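PDB 4WVR: down syndrome cell adhesion molecule, isoform AK from Drosophila melanogaster, which probably mediates homophilic recognition between cell surfaces by pairing with an identical isoform, the present structure being that of its seventh immunoglobulin domain. Local coordinates for residues A[28-33]-A[82-87]; A[41-46]-A[67-72]. All blocks are in the same frame, centred on the assembly; numbering follows the deposited sequence.

Contact 1: A[28-33]-A[82-87]; sequences VQCMVQ and FKCIAE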
ATOM      1  N   VAL A  28       0.075   0.187  -4.834  1.00 21.16           N
ATOM      2  CA  VAL A  28       0.473  -1.099  -4.274  1.00 24.82           C
ATOM      3  C   VAL A  28       1.660  -0.928  -3.331  1.00 26.85           C
ATOM      4  O   VAL A  28       2.405   0.055  -3.436  1.00 22.56           O
ATOM      5  CB  VAL A  28       0.863  -2.111  -5.371  1.00 29.11           C
ATOM      6  CG1 VAL A  28      -0.367  -2.601  -6.129  1.00 27.49           C
ATOM      7  CG2 VAL A  28       1.888  -1.499  -6.322  1.00 31.15           C
ATOM      8  N   GLN A  29       1.820  -1.876  -2.408  1.00 23.13           N
ATOM      9  CA  GLN A  29       3.001  -1.934  -1.552  1.00 26.77           C
ATOM     10  C   GLN A  29       3.837  -3.129  -1.949  1.00 29.63           C
ATOM     11  O   GLN A  29       3.332  -4.254  -1.993  1.00 28.00           O
ATOM     12  CB  GLN A  29       2.649  -2.079  -0.072  1.00 34.97           C
ATOM     13  CG  GLN A  29       2.051  -0.861   0.597  1.00 37.38           C
ATOM     14  CD  GLN A  29       2.106  -0.945   2.117  1.00 40.79           C
ATOM     15  OE1 GLN A  29       3.002  -1.560   2.702  1.00 41.51           O
ATOM     16  NE2 GLN A  29       1.085  -0.406   2.757  1.00 41.73           N
ATOM     17  N   CYS A  30       5.116  -2.895  -2.217  1.00 26.12           N
ATOM     18  CA  CYS A  30       6.056  -3.985  -2.442  1.00 22.91           C
ATOM     19  C   CYS A  30       6.707  -4.341  -1.116  1.00 28.24           C
ATOM     20  O   CYS A  30       7.581  -3.623  -0.626  1.00 26.93           O
ATOM     21  CB  CYS A  30       7.110  -3.595  -3.477  1.00 29.22           C
ATOM     22  SG  CYS A  30       8.280  -4.915  -3.867  1.00 28.65           S
ATOM     23  N   MET A  31       6.267  -5.444  -0.524  1.00 23.55           N
ATOM     24  CA  MET A  31       6.735  -5.816   0.802  1.00 23.29           C
ATOM     25  C   MET A  31       7.606  -7.061   0.745  1.00 29.45           C
ATOM     26  O   MET A  31       7.122  -8.169   0.515  1.00 26.46           O
ATOM     27  CB  MET A  31       5.549  -6.027   1.748  1.00 25.91           C
ATOM     28  CG  MET A  31       4.842  -4.726   2.136  1.00 28.15           C
ATOM     29  SD  MET A  31       3.275  -4.990   2.995  1.00 29.01           S
ATOM     30  CE  MET A  31       2.267  -5.633   1.659  1.00 27.29           C
ATOM     31  N   VAL A  32       8.901  -6.857   0.944  1.00 28.07           N
ATOM     32  CA  VAL A  32       9.854  -7.953   0.980  1.00 31.34           C
ATOM     33  C   VAL A  32       9.664  -8.756   2.264  1.00 30.06           C
ATOM     34  O   VAL A  32       9.515  -8.189   3.346  1.00 27.76           O
ATOM     35  CB  VAL A  32      11.303  -7.430   0.883  1.00 31.75           C
ATOM     36  CG1 VAL A  32      12.302  -8.568   1.029  1.00 28.43           C
ATOM     37  CG2 VAL A  32      11.509  -6.689  -0.430  1.00 27.02           C
ATOM     38  N   GLN A  33       9.648 -10.078   2.140  1.00 32.10           N
ATOM     39  CA  GLN A  33       9.511 -10.945   3.302  1.00 29.43           C
ATOM     40  C   GLN A  33      10.885 -11.443   3.747  1.00 42.08           C
ATOM     41  O   GLN A  33      11.524 -10.845   4.612  1.00 39.32           O
ATOM     42  CB  GLN A  33       8.581 -12.118   2.987  1.00 30.26           C
ATOM     43  CG  GLN A  33       7.230 -11.684   2.444  1.00 35.12           C
ATOM     44  CD  GLN A  33       6.488 -10.768   3.401  1.00 36.14           C
ATOM     45  OE1 GLN A  33       6.387 -11.052   4.595  1.00 33.58           O
ATOM     46  NE2 GLN A  33       5.971  -9.658   2.880  1.00 26.85           N
ATOM     47  N   PHE A  82       3.302  -3.272 -13.982  1.00 28.59           N
ATOM     48  CA  PHE A  82       4.152  -2.711 -12.942  1.00 26.82           C
ATOM     49  C   PHE A  82       4.958  -3.822 -12.292  1.00 29.77           C
ATOM     50  O   PHE A  82       4.402  -4.812 -11.821  1.00 26.63           O
ATOM     51  CB  PHE A  82       3.324  -1.970 -11.891  1.00 24.15           C
ATOM     52  CG  PHE A  82       2.750  -0.672 -12.380  1.00 25.22           C
ATOM     53  CD1 PHE A  82       1.565  -0.647 -13.089  1.00 25.51           C
ATOM     54  CD2 PHE A  82       3.400   0.524 -12.125  1.00 24.27           C
ATOM     55  CE1 PHE A  82       1.037   0.548 -13.543  1.00 32.91           C
ATOM     56  CE2 PHE A  82       2.879   1.721 -12.575  1.00 29.66           C
ATOM     57  CZ  PHE A  82       1.695   1.732 -13.284  1.00 29.23           C
ATOM     58  N   LYS A  83       6.272  -3.658 -12.273  1.00 25.73           N
ATOM     59  CA  LYS A  83       7.129  -4.655 -11.661  1.00 27.43           C
ATOM     60  C   LYS A  83       7.915  -4.055 -10.512  1.00 27.17           C
ATOM     61  O   LYS A  83       8.495  -2.981 -10.639  1.00 29.18           O
ATOM     62  CB  LYS A  83       8.084  -5.256 -12.695  1.00 26.42           C
ATOM     63  CG  LYS A  83       9.003  -6.329 -12.130  1.00 35.21           C
ATOM     64  CD  LYS A  83      10.005  -6.794 -13.174  1.00 45.67           C
ATOM     65  CE  LYS A  83       9.301  -7.312 -14.420  1.00 41.38           C
ATOM     66  NZ  LYS A  83      10.273  -7.715 -15.475  1.00 50.39           N
ATOM     67  N   CYS A  84       7.910  -4.749  -9.382  1.00 28.50           N
ATOM     68  CA  CYS A  84       8.776  -4.394  -8.272  1.00 29.92           C
ATOM     69  C   CYS A  84       9.963  -5.339  -8.248  1.00 33.24           C
ATOM     70  O   CYS A  84       9.785  -6.554  -8.262  1.00 30.29           O
ATOM     71  CB  CYS A  84       8.034  -4.466  -6.944  1.00 29.40           C
ATOM     72  SG  CYS A  84       9.114  -4.125  -5.540  1.00 32.39           S
ATOM     73  N   ILE A  85      11.167  -4.778  -8.218  1.00 28.12           N
ATOM     74  CA  ILE A  85      12.383  -5.579  -8.164  1.00 34.12           C
ATOM     75  C   ILE A  85      13.126  -5.351  -6.853  1.00 32.49           C
ATOM     76  O   ILE A  85      13.455  -4.218  -6.506  1.00 33.28           O
ATOM     77  CB  ILE A  85      13.322  -5.257  -9.341  1.00 39.08           C
ATOM     78  CG1 ILE A  85      12.570  -5.373 -10.668  1.00 33.95           C
ATOM     79  CG2 ILE A  85      14.539  -6.177  -9.316  1.00 36.59           C
ATOM     80  CD1 ILE A  85      13.351  -4.861 -11.853  1.00 40.61           C
ATOM     81  N   ALA A  86      13.385  -6.436  -6.132  1.00 29.93           N
ATOM     82  CA  ALA A  86      14.113  -6.374  -4.869  1.00 32.48           C
ATOM     83  C   ALA A  86      15.455  -7.088  -4.981  1.00 42.70           C
ATOM     84  O   ALA A  86      15.508  -8.273  -5.314  1.00 38.86           O
ATOM     85  CB  ALA A  86      13.288  -6.982  -3.754  1.00 25.43           C
ATOM     86  N   GLU A  87      16.533  -6.366  -4.693  1.00 41.30           N
ATOM     87  CA  GLU A  87      17.880  -6.914  -4.812  1.00 41.23           C
ATOM     88  C   GLU A  87      18.728  -6.699  -3.568  1.00 44.80           C
ATOM     89  O   GLU A  87      18.700  -5.633  -2.955  1.00 34.68           O
ATOM     90  CB  GLU A  87      18.606  -6.294  -6.007  1.00 39.65           C
ATOM     91  CG  GLU A  87      17.970  -6.564  -7.350  1.00 56.90           C
ATOM     92  CD  GLU A  87      18.431  -5.582  -8.413  1.00 67.29           C
ATOM     93  OE1 GLU A  87      19.078  -4.576  -8.059  1.00 65.80           O
ATOM     94  OE2 GLU A  87      18.153  -5.828  -9.603  1.00 74.58           O
TER
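Cys30 and Cys84 face each other from two strands running the same way in opposite sheets, and a disulfide joins them, with SG of Cys30 2.0 Å from SG of Cys84. With each sulfur anti to its own backbone N (chi1 -178° in Cys30, 177° in Cys84), the two side chains reach into the space between the sheets and meet there. The torsion about the S-S bond is -82°, a left-handed twist near the right angle that a disulfide prefers, and CB of Cys30 lies 3.7 Å from CB of Cys84. Cysteine suits this place because it spans the gap covalently without needing a bulky side chain from either strand. One pair further along, Val32 and Ala86 also point toward each other. CG2 of Val32, the methyl anti to its carbonyl carbon, reaches CB of Ala86 at 3.8 Å, ordinary van der Waals contact. The branched valine does most of the spanning, and the short alanine receives it. No hydrogen bond links the two segments, as expected of strands that meet through side chains. Beyond the strand, the amide of Gln33 folds back, its NE2 giving a hydrogen bond to Met31 O from above the carbonyl plane; Gln33 OE1 accepts from the backbone N of Asn25 of the second subunit. This is the canonical disulfide of the immunoglobulin fold, tying strands B and F. Strand 26-31 pairs with 66-71 in one sheet, while 80-87 lies between 40-45 and 92-99 in the other.

Contact 2: A[41-46]-A[67-72]; sequences IKWTLN and SVLNIA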
ATOM      1  N   ILE A  41      15.157  -1.612  -3.727  1.00 35.39           N
ATOM      2  CA  ILE A  41      13.833  -1.870  -4.276  1.00 34.52           C
ATOM      3  C   ILE A  41      13.484  -0.838  -5.334  1.00 38.60           C
ATOM      4  O   ILE A  41      13.396   0.355  -5.047  1.00 36.60           O
ATOM      5  CB  ILE A  41      12.754  -1.868  -3.177  1.00 35.36           C
ATOM      6  CG1 ILE A  41      13.136  -2.832  -2.052  1.00 33.27           C
ATOM      7  CG2 ILE A  41      11.416  -2.253  -3.763  1.00 29.16           C
ATOM      8  CD1 ILE A  41      12.157  -2.850  -0.899  1.00 37.44           C
ATOM      9  N   LYS A  42      13.288  -1.301  -6.564  1.00 32.23           N
ATOM     10  CA  LYS A  42      13.017  -0.398  -7.673  1.00 32.87           C
ATOM     11  C   LYS A  42      11.835  -0.875  -8.503  1.00 29.53           C
ATOM     12  O   LYS A  42      11.408  -2.024  -8.396  1.00 33.12           O
ATOM     13  CB  LYS A  42      14.253  -0.255  -8.556  1.00 36.96           C
ATOM     14  CG  LYS A  42      14.791  -1.572  -9.063  1.00 43.85           C
ATOM     15  CD  LYS A  42      16.087  -1.368  -9.825  1.00 43.71           C
ATOM     16  CE  LYS A  42      16.618  -2.683 -10.361  1.00 55.64           C
ATOM     17  NZ  LYS A  42      17.890  -2.482 -11.105  1.00 63.43           N
ATOM     18  N   TRP A  43      11.313   0.019  -9.336  1.00 29.25           N
ATOM     19  CA  TRP A  43      10.102  -0.256 -10.092  1.00 29.95           C
ATOM     20  C   TRP A  43      10.297  -0.072 -11.593  1.00 35.87           C
ATOM     21  O   TRP A  43      11.097   0.755 -12.034  1.00 29.55           O
ATOM     22  CB  TRP A  43       8.965   0.650  -9.616  1.00 30.11           C
ATOM     23  CG  TRP A  43       8.524   0.413  -8.202  1.00 27.00           C
ATOM     24  CD1 TRP A  43       9.098   0.914  -7.067  1.00 30.53           C
ATOM     25  CD2 TRP A  43       7.402  -0.366  -7.773  1.00 23.83           C
ATOM     26  NE1 TRP A  43       8.406   0.489  -5.960  1.00 27.14           N
ATOM     27  CE2 TRP A  43       7.359  -0.298  -6.366  1.00 25.86           C
ATOM     28  CE3 TRP A  43       6.433  -1.122  -8.442  1.00 28.04           C
ATOM     29  CZ2 TRP A  43       6.384  -0.954  -5.615  1.00 21.61           C
ATOM     30  CZ3 TRP A  43       5.460  -1.772  -7.693  1.00 27.08           C
ATOM     31  CH2 TRP A  43       5.446  -1.685  -6.296  1.00 23.12           C
ATOM     32  N   THR A  44       9.555  -0.848 -12.376  1.00 30.65           N
ATOM     33  CA  THR A  44       9.466  -0.614 -13.812  1.00 29.99           C
ATOM     34  C   THR A  44       8.008  -0.616 -14.260  1.00 30.11           C
ATOM     35  O   THR A  44       7.157  -1.268 -13.651  1.00 30.98           O
ATOM     36  CB  THR A  44      10.253  -1.669 -14.628  1.00 33.76           C
ATOM     37  OG1 THR A  44       9.737  -2.979 -14.359  1.00 33.66           O
ATOM     38  CG2 THR A  44      11.729  -1.628 -14.278  1.00 34.70           C
ATOM     39  N   LEU A  45       7.724   0.147 -15.307  1.00 30.07           N
ATOM     40  CA  LEU A  45       6.424   0.116 -15.962  1.00 28.13           C
ATOM     41  C   LEU A  45       6.633  -0.264 -17.418  1.00 40.56           C
ATOM     42  O   LEU A  45       7.201   0.513 -18.183  1.00 35.18           O
ATOM     43  CB  LEU A  45       5.716   1.467 -15.861  1.00 33.50           C
ATOM     44  CG  LEU A  45       4.436   1.612 -16.687  1.00 35.86           C
ATOM     45  CD1 LEU A  45       3.415   0.556 -16.284  1.00 37.55           C
ATOM     46  CD2 LEU A  45       3.852   3.012 -16.548  1.00 34.03           C
ATOM     47  N   ASN A  46       6.180  -1.458 -17.789  1.00 39.36           N
ATOM     48  CA  ASN A  46       6.450  -2.011 -19.114  1.00 39.36           C
ATOM     49  C   ASN A  46       7.946  -2.003 -19.409  1.00 40.88           C
ATOM     50  O   ASN A  46       8.387  -1.490 -20.439  1.00 46.43           O
ATOM     51  CB  ASN A  46       5.683  -1.241 -20.188  1.00 36.92           C
ATOM     52  CG  ASN A  46       4.187  -1.263 -19.955  1.00 35.79           C
ATOM     53  OD1 ASN A  46       3.607  -2.310 -19.680  1.00 38.20           O
ATOM     54  ND2 ASN A  46       3.558  -0.101 -20.048  1.00 41.84           N
ATOM     55  N   SER A  67       8.541  -0.852  -0.227  1.00 22.70           N
ATOM     56  CA  SER A  67       8.427   0.303  -1.103  1.00 23.48           C
ATOM     57  C   SER A  67       6.977   0.476  -1.537  1.00 25.37           C
ATOM     58  O   SER A  67       6.309  -0.497  -1.887  1.00 25.22           O
ATOM     59  CB  SER A  67       9.334   0.156  -2.324  1.00 25.86           C
ATOM     60  OG  SER A  67       9.158   1.237  -3.226  1.00 23.74           O
ATOM     61  N   VAL A  68       6.501   1.717  -1.513  1.00 21.63           N
ATOM     62  CA  VAL A  68       5.109   2.019  -1.843  1.00 24.41           C
ATOM     63  C   VAL A  68       4.976   2.782  -3.157  1.00 21.68           C
ATOM     64  O   VAL A  68       5.640   3.797  -3.367  1.00 23.43           O
ATOM     65  CB  VAL A  68       4.444   2.859  -0.745  1.00 24.71           C
ATOM     66  CG1 VAL A  68       2.947   2.964  -1.002  1.00 30.35           C
ATOM     67  CG2 VAL A  68       4.719   2.254   0.620  1.00 34.97           C
ATOM     68  N   LEU A  69       4.106   2.298  -4.034  1.00 22.50           N
ATOM     69  CA  LEU A  69       3.834   2.987  -5.287  1.00 20.53           C
ATOM     70  C   LEU A  69       2.413   3.536  -5.254  1.00 26.76           C
ATOM     71  O   LEU A  69       1.482   2.834  -4.865  1.00 23.95           O
ATOM     72  CB  LEU A  69       4.037   2.048  -6.482  1.00 23.02           C
ATOM     73  CG  LEU A  69       3.905   2.636  -7.893  1.00 20.37           C
ATOM     74  CD1 LEU A  69       4.858   1.945  -8.848  1.00 25.65           C
ATOM     75  CD2 LEU A  69       2.469   2.518  -8.403  1.00 23.63           C
ATOM     76  N   ASN A  70       2.255   4.798  -5.642  1.00 23.20           N
ATOM     77  CA  ASN A  70       0.936   5.421  -5.700  1.00 23.78           C
ATOM     78  C   ASN A  70       0.742   6.200  -6.991  1.00 26.62           C
ATOM     79  O   ASN A  70       1.627   6.934  -7.428  1.00 28.74           O
ATOM     80  CB  ASN A  70       0.717   6.352  -4.498  1.00 21.31           C
ATOM     81  CG  ASN A  70      -0.676   6.965  -4.479  1.00 22.61           C
ATOM     82  OD1 ASN A  70      -0.847   8.167  -4.695  1.00 24.84           O
ATOM     83  ND2 ASN A  70      -1.683   6.135  -4.231  1.00 20.69           N
ATOM     84  N   ILE A  71      -0.423   6.027  -7.602  1.00 21.91           N
ATOM     85  CA  ILE A  71      -0.803   6.835  -8.747  1.00 23.88           C
ATOM     86  C   ILE A  71      -1.985   7.691  -8.331  1.00 23.75           C
ATOM     87  O   ILE A  71      -3.122   7.218  -8.303  1.00 23.39           O
ATOM     88  CB  ILE A  71      -1.163   5.975  -9.967  1.00 28.93           C
ATOM     89  CG1 ILE A  71      -0.030   4.992 -10.272  1.00 31.52           C
ATOM     90  CG2 ILE A  71      -1.463   6.863 -11.171  1.00 26.04           C
ATOM     91  CD1 ILE A  71      -0.340   4.040 -11.415  1.00 32.24           C
ATOM     92  N   ALA A  72      -1.702   8.945  -7.986  1.00 24.77           N
ATOM     93  CA  ALA A  72      -2.697   9.835  -7.392  1.00 27.16           C
ATOM     94  C   ALA A  72      -3.921  10.040  -8.285  1.00 26.87           C
ATOM     95  O   ALA A  72      -5.052  10.082  -7.798  1.00 27.69           O
ATOM     96  CB  ALA A  72      -2.059  11.175  -7.058  1.00 23.78           C
TER
HETATM   97  O   HOH W   1      11.605   2.216  -3.348  1.00 33.87           O
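Trp43 and Ser67 are joined by an almost perfectly straight hydrogen bond: the indole NE1 of Trp43 donates to Ser67 OG at 2.9 Å, with an N-H...O angle of 176° and the oxygen in the ring plane. Ser67 OG is anti to its backbone N (chi1 176°), which carries it across the gap to the pyrrole edge of the indole. Leu69 meets the same ring quite differently. Its CD1 methyl lies over one face, 3.8 Å from the centroid of the six-membered ring of Trp43 in a CH-pi contact, set toward the rim. The ring is thus fixed both at its edge and over a face, which suits tryptophan: a broad apolar surface for the core, with one N-H whose needs a small serine can meet. Were the indole of Trp43 cut back to an alanine, Ser67 OG would probably lose its N-H partner and a gap would open against the Leu69 methyl. This is the core tryptophan of the immunoglobulin sandwich, on strand C, facing strand E across the two sheets; the short strand axes approach to 8.4 Å at 26° to one another. Ile59 and Val28 also touch the indole, and Phe13 meets it ring to ring. Toward Ile41, which is partly exposed, the contact is looser and takes in a water. This water lies 2.6 Å from Ser67 OG and donates to Ile41 O at 3.1 Å, so the serine oxygen serves both the buried indole and a bound water. Even beside this water there is one tight spot, where Ile41 presses its CG2 methyl to within 3.5 Å of Ser67 CB.

Overall arrangement
From the N terminus, the chain lays down strand 26-31, crosses to the other sheet as 40-45, stays in that sheet for 48-50, then returns to the first sheet as 57-63 and 66-71, where contact 2 closes the shorter loop. It then passes over to 80-87, where contact 1 closes the longer one, so contact 2 is nested inside the loop closed by contact 1. Both join the two sheets of the sandwich. Strands 26-31 and 66-71 are neighbours in one sheet, 40-45 and 80-87 in the other, and the contact centres are about 8 Å apart. The two meet in the core, where Cys30 CB lies 3.5 Å from Trp43 CZ2 and Cys84 SG 3.5 Å from Ile41 CG2.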